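PDB 5VTL: Tb427.07.360- putative uncharacterized metacyclic invariant surface protein from Trypanosoma brucei from Trypanosoma brucei, which is of unknown function but forms an extended bundle of long helices, probably displayed on the surface of the metacyclic parasite. Local coordinates for residues 18-23 / 137-142; 49-54 / 200-205. All coordinates share one frame; numbering follows the deposited sequence.

Contact 1 (18-23 / 137-142); sequences HGIPFG and RGVNSW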
ATOM      1  N   HIS A  18     -15.388  -0.659  -7.274  1.00  4.81           N
ATOM      2  CA  HIS A  18     -15.416  -2.118  -7.362  1.00  4.07           C
ATOM      3  C   HIS A  18     -14.035  -2.736  -7.380  1.00  6.11           C
ATOM      4  O   HIS A  18     -13.877  -3.938  -7.134  1.00  6.33           O
ATOM      5  CB  HIS A  18     -16.177  -2.566  -8.594  1.00  8.98           C
ATOM      6  CG  HIS A  18     -17.653  -2.468  -8.430  1.00  9.58           C
ATOM      7  ND1 HIS A  18     -18.400  -1.468  -9.011  1.00  8.35           N
ATOM      8  CD2 HIS A  18     -18.515  -3.225  -7.712  1.00  2.65           C
ATOM      9  CE1 HIS A  18     -19.670  -1.628  -8.673  1.00  3.41           C
ATOM     10  NE2 HIS A  18     -19.765  -2.687  -7.888  1.00 11.03           N
ATOM     11  N   GLY A  19     -13.043  -1.933  -7.732  1.00  4.62           N
ATOM     12  CA  GLY A  19     -11.675  -2.401  -7.726  1.00  5.52           C
ATOM     13  C   GLY A  19     -11.026  -2.452  -6.359  1.00  6.20           C
ATOM     14  O   GLY A  19     -10.038  -3.150  -6.180  1.00  6.20           O
ATOM     15  N   ILE A  20     -11.590  -1.730  -5.398  1.00  3.84           N
ATOM     16  CA  ILE A  20     -10.993  -1.578  -4.063  1.00  7.95           C
ATOM     17  C   ILE A  20     -10.681  -2.917  -3.373  1.00  7.81           C
ATOM     18  O   ILE A  20      -9.593  -3.090  -2.840  1.00  5.59           O
ATOM     19  CB  ILE A  20     -11.888  -0.704  -3.129  1.00  9.34           C
ATOM     20  CG1 ILE A  20     -11.921   0.768  -3.598  1.00 13.76           C
ATOM     21  CG2 ILE A  20     -11.446  -0.789  -1.658  1.00 10.21           C
ATOM     22  CD1 ILE A  20     -10.724   1.575  -3.304  1.00 15.73           C
ATOM     23  N   PRO A  21     -11.630  -3.871  -3.388  1.00 10.04           N
ATOM     24  CA  PRO A  21     -11.324  -5.165  -2.752  1.00  7.47           C
ATOM     25  C   PRO A  21     -10.101  -5.817  -3.351  1.00  9.73           C
ATOM     26  O   PRO A  21      -9.314  -6.416  -2.621  1.00 13.98           O
ATOM     27  CB  PRO A  21     -12.572  -6.021  -3.023  1.00 11.18           C
ATOM     28  CG  PRO A  21     -13.646  -5.083  -3.383  1.00 13.49           C
ATOM     29  CD  PRO A  21     -13.023  -3.787  -3.854  1.00  7.99           C
ATOM     30  N   PHE A  22      -9.920  -5.692  -4.660  1.00  7.65           N
ATOM     31  CA  PHE A  22      -8.766  -6.298  -5.309  1.00 10.24           C
ATOM     32  C   PHE A  22      -7.482  -5.556  -4.926  1.00 10.70           C
ATOM     33  O   PHE A  22      -6.461  -6.175  -4.623  1.00 11.96           O
ATOM     34  CB  PHE A  22      -8.940  -6.321  -6.823  1.00 10.93           C
ATOM     35  CG  PHE A  22     -10.123  -7.119  -7.278  1.00 11.05           C
ATOM     36  CD1 PHE A  22     -10.025  -8.491  -7.463  1.00 15.32           C
ATOM     37  CD2 PHE A  22     -11.331  -6.502  -7.528  1.00 11.72           C
ATOM     38  CE1 PHE A  22     -11.096  -9.226  -7.880  1.00 18.21           C
ATOM     39  CE2 PHE A  22     -12.414  -7.241  -7.950  1.00 12.59           C
ATOM     40  CZ  PHE A  22     -12.290  -8.610  -8.126  1.00 12.97           C
ATOM     41  N   GLY A  23      -7.525  -4.231  -4.927  1.00  8.68           N
ATOM     42  CA  GLY A  23      -6.335  -3.473  -4.631  1.00  6.38           C
ATOM     43  C   GLY A  23      -5.836  -3.720  -3.220  1.00  8.06           C
ATOM     44  O   GLY A  23      -4.637  -3.814  -2.992  1.00  7.56           O
ATOM     45  N   ARG A 137      -8.637  -2.870 -10.995  1.00  4.10           N
ATOM     46  CA  ARG A 137      -7.772  -3.488 -10.026  1.00  5.35           C
ATOM     47  C   ARG A 137      -6.534  -2.607  -9.751  1.00  8.36           C
ATOM     48  O   ARG A 137      -5.792  -2.847  -8.810  1.00  9.41           O
ATOM     49  CB  ARG A 137      -7.336  -4.854 -10.528  1.00  8.88           C
ATOM     50  CG  ARG A 137      -8.480  -5.773 -10.845  1.00 12.35           C
ATOM     51  CD  ARG A 137      -7.997  -7.210 -11.009  1.00 14.00           C
ATOM     52  NE  ARG A 137      -9.147  -8.109 -11.010  1.00 17.60           N
ATOM     53  CZ  ARG A 137      -9.078  -9.417 -10.810  1.00 21.06           C
ATOM     54  NH1 ARG A 137      -7.910 -10.008 -10.594  1.00 16.56           N
ATOM     55  NH2 ARG A 137     -10.198 -10.124 -10.838  1.00 31.76           N
ATOM     56  N   GLY A 138      -6.326  -1.588 -10.577  1.00  7.50           N
ATOM     57  CA  GLY A 138      -5.230  -0.652 -10.370  1.00  6.52           C
ATOM     58  C   GLY A 138      -5.617   0.547  -9.515  1.00  4.57           C
ATOM     59  O   GLY A 138      -4.867   1.508  -9.404  1.00  8.78           O
ATOM     60  N   VAL A 139      -6.784   0.495  -8.896  1.00  6.62           N
ATOM     61  CA  VAL A 139      -7.254   1.603  -8.074  1.00  3.32           C
ATOM     62  C   VAL A 139      -6.254   1.940  -6.951  1.00  5.85           C
ATOM     63  O   VAL A 139      -5.575   1.066  -6.421  1.00  6.19           O
ATOM     64  CB  VAL A 139      -8.664   1.286  -7.492  1.00  5.00           C
ATOM     65  CG1 VAL A 139      -8.610   0.120  -6.537  1.00  7.60           C
ATOM     66  CG2 VAL A 139      -9.282   2.507  -6.820  1.00  3.77           C
ATOM     67  N   ASN A 140      -6.155   3.223  -6.624  1.00  2.94           N
ATOM     68  CA  ASN A 140      -5.319   3.686  -5.531  1.00  4.52           C
ATOM     69  C   ASN A 140      -5.834   5.060  -5.150  1.00  5.77           C
ATOM     70  O   ASN A 140      -6.840   5.503  -5.698  1.00  6.89           O
ATOM     71  CB  ASN A 140      -3.831   3.692  -5.922  1.00  6.93           C
ATOM     72  CG  ASN A 140      -3.537   4.505  -7.178  1.00  8.82           C
ATOM     73  OD1 ASN A 140      -4.261   5.444  -7.526  1.00  5.70           O
ATOM     74  ND2 ASN A 140      -2.465   4.154  -7.854  1.00 10.94           N
ATOM     75  N   SER A 141      -5.161   5.754  -4.242  1.00  4.46           N
ATOM     76  CA  SER A 141      -5.678   7.043  -3.814  1.00  5.44           C
ATOM     77  C   SER A 141      -5.719   8.023  -4.969  1.00  3.61           C
ATOM     78  O   SER A 141      -6.619   8.866  -5.023  1.00  5.19           O
ATOM     79  CB  SER A 141      -4.860   7.642  -2.671  1.00  7.54           C
ATOM     80  OG  SER A 141      -4.850   6.835  -1.525  1.00 10.00           O
ATOM     81  N   TRP A 142      -4.762   7.916  -5.894  1.00  5.80           N
ATOM     82  CA  TRP A 142      -4.701   8.861  -7.025  1.00  8.74           C
ATOM     83  C   TRP A 142      -5.953   8.691  -7.897  1.00  5.45           C
ATOM     84  O   TRP A 142      -6.610   9.665  -8.257  1.00  4.58           O
ATOM     85  CB  TRP A 142      -3.400   8.698  -7.845  1.00  5.35           C
ATOM     86  CG  TRP A 142      -3.310   9.637  -9.030  1.00  6.19           C
ATOM     87  CD1 TRP A 142      -2.785  10.915  -9.048  1.00  5.93           C
ATOM     88  CD2 TRP A 142      -3.760   9.377 -10.371  1.00  6.01           C
ATOM     89  NE1 TRP A 142      -2.880  11.444 -10.311  1.00  7.01           N
ATOM     90  CE2 TRP A 142      -3.474  10.526 -11.139  1.00  7.93           C
ATOM     91  CE3 TRP A 142      -4.374   8.284 -10.997  1.00  6.50           C
ATOM     92  CZ2 TRP A 142      -3.793  10.615 -12.481  1.00  8.16           C
ATOM     93  CZ3 TRP A 142      -4.682   8.380 -12.326  1.00  9.07           C
ATOM     94  CH2 TRP A 142      -4.389   9.544 -13.054  1.00  6.87           C
TER
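Gly19 O, with Val139 CG1 of the facing loop 3.6 Å away, accepts the N-H of Gly23 (N to O 3.0 Å) and a weak second bond from Phe22 N. This double grip lies at a kink in helix 4-58, where Pro21 interrupts the regular backbone bonding, and against it rests the loop that leads into helix 141-154 of the helical bundle. Val139 supplies the apolar half of the contact. With chi1 at 65°, its CG1 is tucked between the backbone N and the carbonyl carbon and presses on bare glycine backbone, 3.5 Å from Gly19 C. Its other methyl, CG2, meets Ile20 CD1 at 3.9 Å, the two side chains crossing at about a right angle; beyond, Ile20 reaches Tyr174 of helix 157-209. Nearer the surface Arg137 and Phe22 form a cation-pi stack. The arginine runs extended from CG to NE, which carries its guanidinium over one face of the ring with the planes 19° apart and the centres 4.1 Å apart. Pro135 also touches the Phe22 side chain, and the backbone carbonyl oxygens of His18 and Gly19 lie at the ring's edge, in its plane. The stack is offset toward the rim, with Arg137 NH2 3.2 Å from Phe22 CE1.

Contact 2 (49-54 / 200-205); sequences VRRAED and KAAEEA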
ATOM      1  N   VAL A  49      26.558 -11.494  13.850  1.00  9.08           N
ATOM      2  CA  VAL A  49      27.032 -11.354  15.225  1.00  9.21           C
ATOM      3  C   VAL A  49      27.746 -12.647  15.644  1.00 14.98           C
ATOM      4  O   VAL A  49      28.834 -12.607  16.201  1.00  8.66           O
ATOM      5  CB  VAL A  49      25.880 -10.985  16.224  1.00 10.08           C
ATOM      6  CG1 VAL A  49      26.296 -11.171  17.663  1.00  7.92           C
ATOM      7  CG2 VAL A  49      25.413  -9.523  16.027  1.00  8.89           C
ATOM      8  N   ARG A  50      27.143 -13.796  15.365  1.00  9.04           N
ATOM      9  CA  ARG A  50      27.793 -15.070  15.687  1.00  9.25           C
ATOM     10  C   ARG A  50      29.156 -15.175  15.016  1.00  8.57           C
ATOM     11  O   ARG A  50      30.145 -15.548  15.649  1.00 13.55           O
ATOM     12  CB  ARG A  50      26.921 -16.255  15.274  1.00 16.31           C
ATOM     13  CG  ARG A  50      27.548 -17.607  15.608  1.00 19.07           C
ATOM     14  CD  ARG A  50      26.805 -18.760  14.985  1.00 16.93           C
ATOM     15  NE  ARG A  50      26.649 -18.604  13.545  1.00 18.41           N
ATOM     16  CZ  ARG A  50      27.616 -18.792  12.653  1.00 22.41           C
ATOM     17  NH1 ARG A  50      28.834 -19.120  13.046  1.00 27.94           N
ATOM     18  NH2 ARG A  50      27.369 -18.623  11.362  1.00 23.98           N
ATOM     19  N   ARG A  51      29.218 -14.848  13.735  1.00  8.75           N
ATOM     20  CA  ARG A  51      30.475 -14.916  13.008  1.00 11.53           C
ATOM     21  C   ARG A  51      31.549 -14.021  13.608  1.00 12.80           C
ATOM     22  O   ARG A  51      32.701 -14.427  13.773  1.00  8.10           O
ATOM     23  CB  ARG A  51      30.232 -14.552  11.554  1.00 11.00           C
ATOM     24  CG  ARG A  51      29.455 -15.613  10.784  1.00 10.81           C
ATOM     25  CD  ARG A  51      29.075 -15.094   9.428  1.00 11.87           C
ATOM     26  NE  ARG A  51      30.242 -14.716   8.631  1.00 13.30           N
ATOM     27  CZ  ARG A  51      30.177 -14.063   7.470  1.00 15.30           C
ATOM     28  NH1 ARG A  51      31.281 -13.778   6.791  1.00 18.46           N
ATOM     29  NH2 ARG A  51      29.001 -13.686   6.983  1.00 17.10           N
ATOM     30  N   ALA A  52      31.168 -12.797  13.937  1.00  9.05           N
ATOM     31  CA  ALA A  52      32.100 -11.836  14.511  1.00 10.13           C
ATOM     32  C   ALA A  52      32.575 -12.291  15.879  1.00  9.34           C
ATOM     33  O   ALA A  52      33.756 -12.175  16.204  1.00  8.59           O
ATOM     34  CB  ALA A  52      31.440 -10.467  14.589  1.00 12.64           C
ATOM     35  N   GLU A  53      31.662 -12.806  16.695  1.00 10.52           N
ATOM     36  CA  GLU A  53      32.025 -13.316  18.014  1.00 15.86           C
ATOM     37  C   GLU A  53      33.081 -14.422  17.906  1.00 18.68           C
ATOM     38  O   GLU A  53      34.031 -14.472  18.693  1.00 17.57           O
ATOM     39  CB  GLU A  53      30.795 -13.868  18.740  1.00  9.40           C
ATOM     40  CG  GLU A  53      29.821 -12.809  19.208  1.00 14.54           C
ATOM     41  CD  GLU A  53      28.555 -13.383  19.815  1.00 15.67           C
ATOM     42  OE1 GLU A  53      27.885 -12.637  20.564  1.00 15.80           O
ATOM     43  OE2 GLU A  53      28.245 -14.570  19.566  1.00 15.91           O
ATOM     44  N   ASP A  54      32.912 -15.300  16.925  1.00 10.93           N
ATOM     45  CA  ASP A  54      33.823 -16.424  16.754  1.00 13.38           C
ATOM     46  C   ASP A  54      35.200 -15.961  16.315  1.00 17.67           C
ATOM     47  O   ASP A  54      36.210 -16.477  16.793  1.00 18.05           O
ATOM     48  CB  ASP A  54      33.252 -17.418  15.759  1.00 13.20           C
ATOM     49  CG  ASP A  54      32.055 -18.178  16.317  1.00 16.33           C
ATOM     50  OD1 ASP A  54      31.716 -17.980  17.504  1.00 17.43           O
ATOM     51  OD2 ASP A  54      31.466 -18.995  15.581  1.00 19.55           O
ATOM     52  N   LYS A 200      29.189  -6.793   6.701  1.00 10.05           N
ATOM     53  CA  LYS A 200      30.487  -6.186   6.470  1.00  8.15           C
ATOM     54  C   LYS A 200      31.372  -6.240   7.710  1.00  6.97           C
ATOM     55  O   LYS A 200      32.586  -6.419   7.603  1.00  6.89           O
ATOM     56  CB  LYS A 200      30.324  -4.748   6.003  1.00  9.45           C
ATOM     57  CG  LYS A 200      29.750  -4.604   4.619  1.00 11.65           C
ATOM     58  CD  LYS A 200      29.526  -3.133   4.275  1.00 10.81           C
ATOM     59  CE  LYS A 200      28.709  -2.921   2.976  1.00 20.00           C
ATOM     60  NZ  LYS A 200      29.464  -3.346   1.771  1.00 31.44           N
ATOM     61  N   ALA A 201      30.773  -6.077   8.891  1.00  6.99           N
ATOM     62  CA  ALA A 201      31.491  -6.247  10.156  1.00  8.22           C
ATOM     63  C   ALA A 201      32.008  -7.667  10.334  1.00 10.91           C
ATOM     64  O   ALA A 201      33.178  -7.875  10.690  1.00  8.99           O
ATOM     65  CB  ALA A 201      30.598  -5.885  11.316  1.00  8.51           C
ATOM     66  N   ALA A 202      31.142  -8.650  10.079  1.00  7.56           N
ATOM     67  CA  ALA A 202      31.550 -10.039  10.207  1.00  5.63           C
ATOM     68  C   ALA A 202      32.684 -10.326   9.230  1.00  9.64           C
ATOM     69  O   ALA A 202      33.644 -11.019   9.563  1.00 11.23           O
ATOM     70  CB  ALA A 202      30.394 -10.970   9.952  1.00  9.18           C
ATOM     71  N   GLU A 203      32.573  -9.782   8.028  1.00  8.06           N
ATOM     72  CA  GLU A 203      33.559 -10.068   6.977  1.00 12.33           C
ATOM     73  C   GLU A 203      34.904  -9.482   7.368  1.00 18.24           C
ATOM     74  O   GLU A 203      35.962 -10.107   7.174  1.00 12.59           O
ATOM     75  CB  GLU A 203      33.092  -9.507   5.637  1.00  9.58           C
ATOM     76  CG  GLU A 203      31.968 -10.343   5.043  1.00 16.89           C
ATOM     77  CD  GLU A 203      31.359  -9.738   3.809  1.00 21.08           C
ATOM     78  OE1 GLU A 203      31.723  -8.588   3.467  1.00 17.56           O
ATOM     79  OE2 GLU A 203      30.508 -10.425   3.188  1.00 13.27           O
ATOM     80  N   GLU A 204      34.866  -8.281   7.931  1.00 10.19           N
ATOM     81  CA  GLU A 204      36.103  -7.629   8.381  1.00 10.13           C
ATOM     82  C   GLU A 204      36.738  -8.396   9.513  1.00 15.17           C
ATOM     83  O   GLU A 204      37.954  -8.611   9.519  1.00 16.92           O
ATOM     84  CB  GLU A 204      35.852  -6.180   8.818  1.00 13.96           C
ATOM     85  CG  GLU A 204      37.164  -5.416   9.093  1.00 17.96           C
ATOM     86  CD  GLU A 204      36.984  -4.079   9.789  1.00 30.48           C
ATOM     87  OE1 GLU A 204      37.646  -3.885  10.839  1.00 28.54           O
ATOM     88  OE2 GLU A 204      36.226  -3.211   9.293  1.00 24.34           O
ATOM     89  N   ALA A 205      35.918  -8.794  10.479  1.00 10.94           N
ATOM     90  CA  ALA A 205      36.381  -9.564  11.618  1.00 12.46           C
ATOM     91  C   ALA A 205      37.073 -10.830  11.158  1.00 11.45           C
ATOM     92  O   ALA A 205      38.138 -11.200  11.662  1.00 14.12           O
ATOM     93  CB  ALA A 205      35.220  -9.938  12.505  1.00  9.57           C
TER
HETATM   94  O   HOH W   1      29.718 -12.981   4.204  1.00 21.23           O
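Ala202, Arg51 and Ala52 carry most of this contact, in which two long helices run parallel, their local axes 8.3 Å apart at closest and crossing at 21°. Alanines allow this closeness: the nearest CA atoms, those of Ala52 and Ala202, are 4.7 Å apart. The Ala202 methyl points at the other helix and touches Ala48 and Arg51, while Ala52 CB packs on Ala202 CA, 4.4 Å away: close alanine packing between parallel helices of the bundle. Arg51 folds over the Ala202 methyl. Its CB lies 3.9 Å from Ala202 CB, and a bend at chi3 (59°) turns the guanidinium back so that the same methyl sits beneath the centre of one of its faces. The charged end then leans toward the acidic side of helix 157-209: Arg51 NH1 forms a salt bridge with Glu206, while a water in the guanidinium plane accepts from Arg51 NH2 at 3.0 Å and donates to Glu203 OE2 at 2.9 Å. These links would pin the rotation of the guanidinium. On the inner side, Ala52 CB meets Ala205 CB at 4.3 Å. Helix 63-102 closes over that side as the third member of the bundle, with Val66 against Ala52 and Ala65 against Ala205.

Overall arrangement
From the N terminus, helix 4-58 contributes first 18-23 and then 49-54, so both contacts begin on the same long rod. The chain next passes through helix 63-102 and the shorter helices 105-116 and 123-130 before residues 137-142 return to 18-23 and close the loop of contact 1. Helix 141-154 and then helix 157-209 follow, and near the C-terminal end of the latter 200-205 closes contact 2. The segments alternate along the chain, so the two loops cross. Contact 1, on the half of the molecule that also holds the Cys11-Cys132 disulfide, joins the first helix to the loop ahead of helix 141-154; contact 2 joins the first and last helices, and the centres of the two contacts are about 46 Å apart.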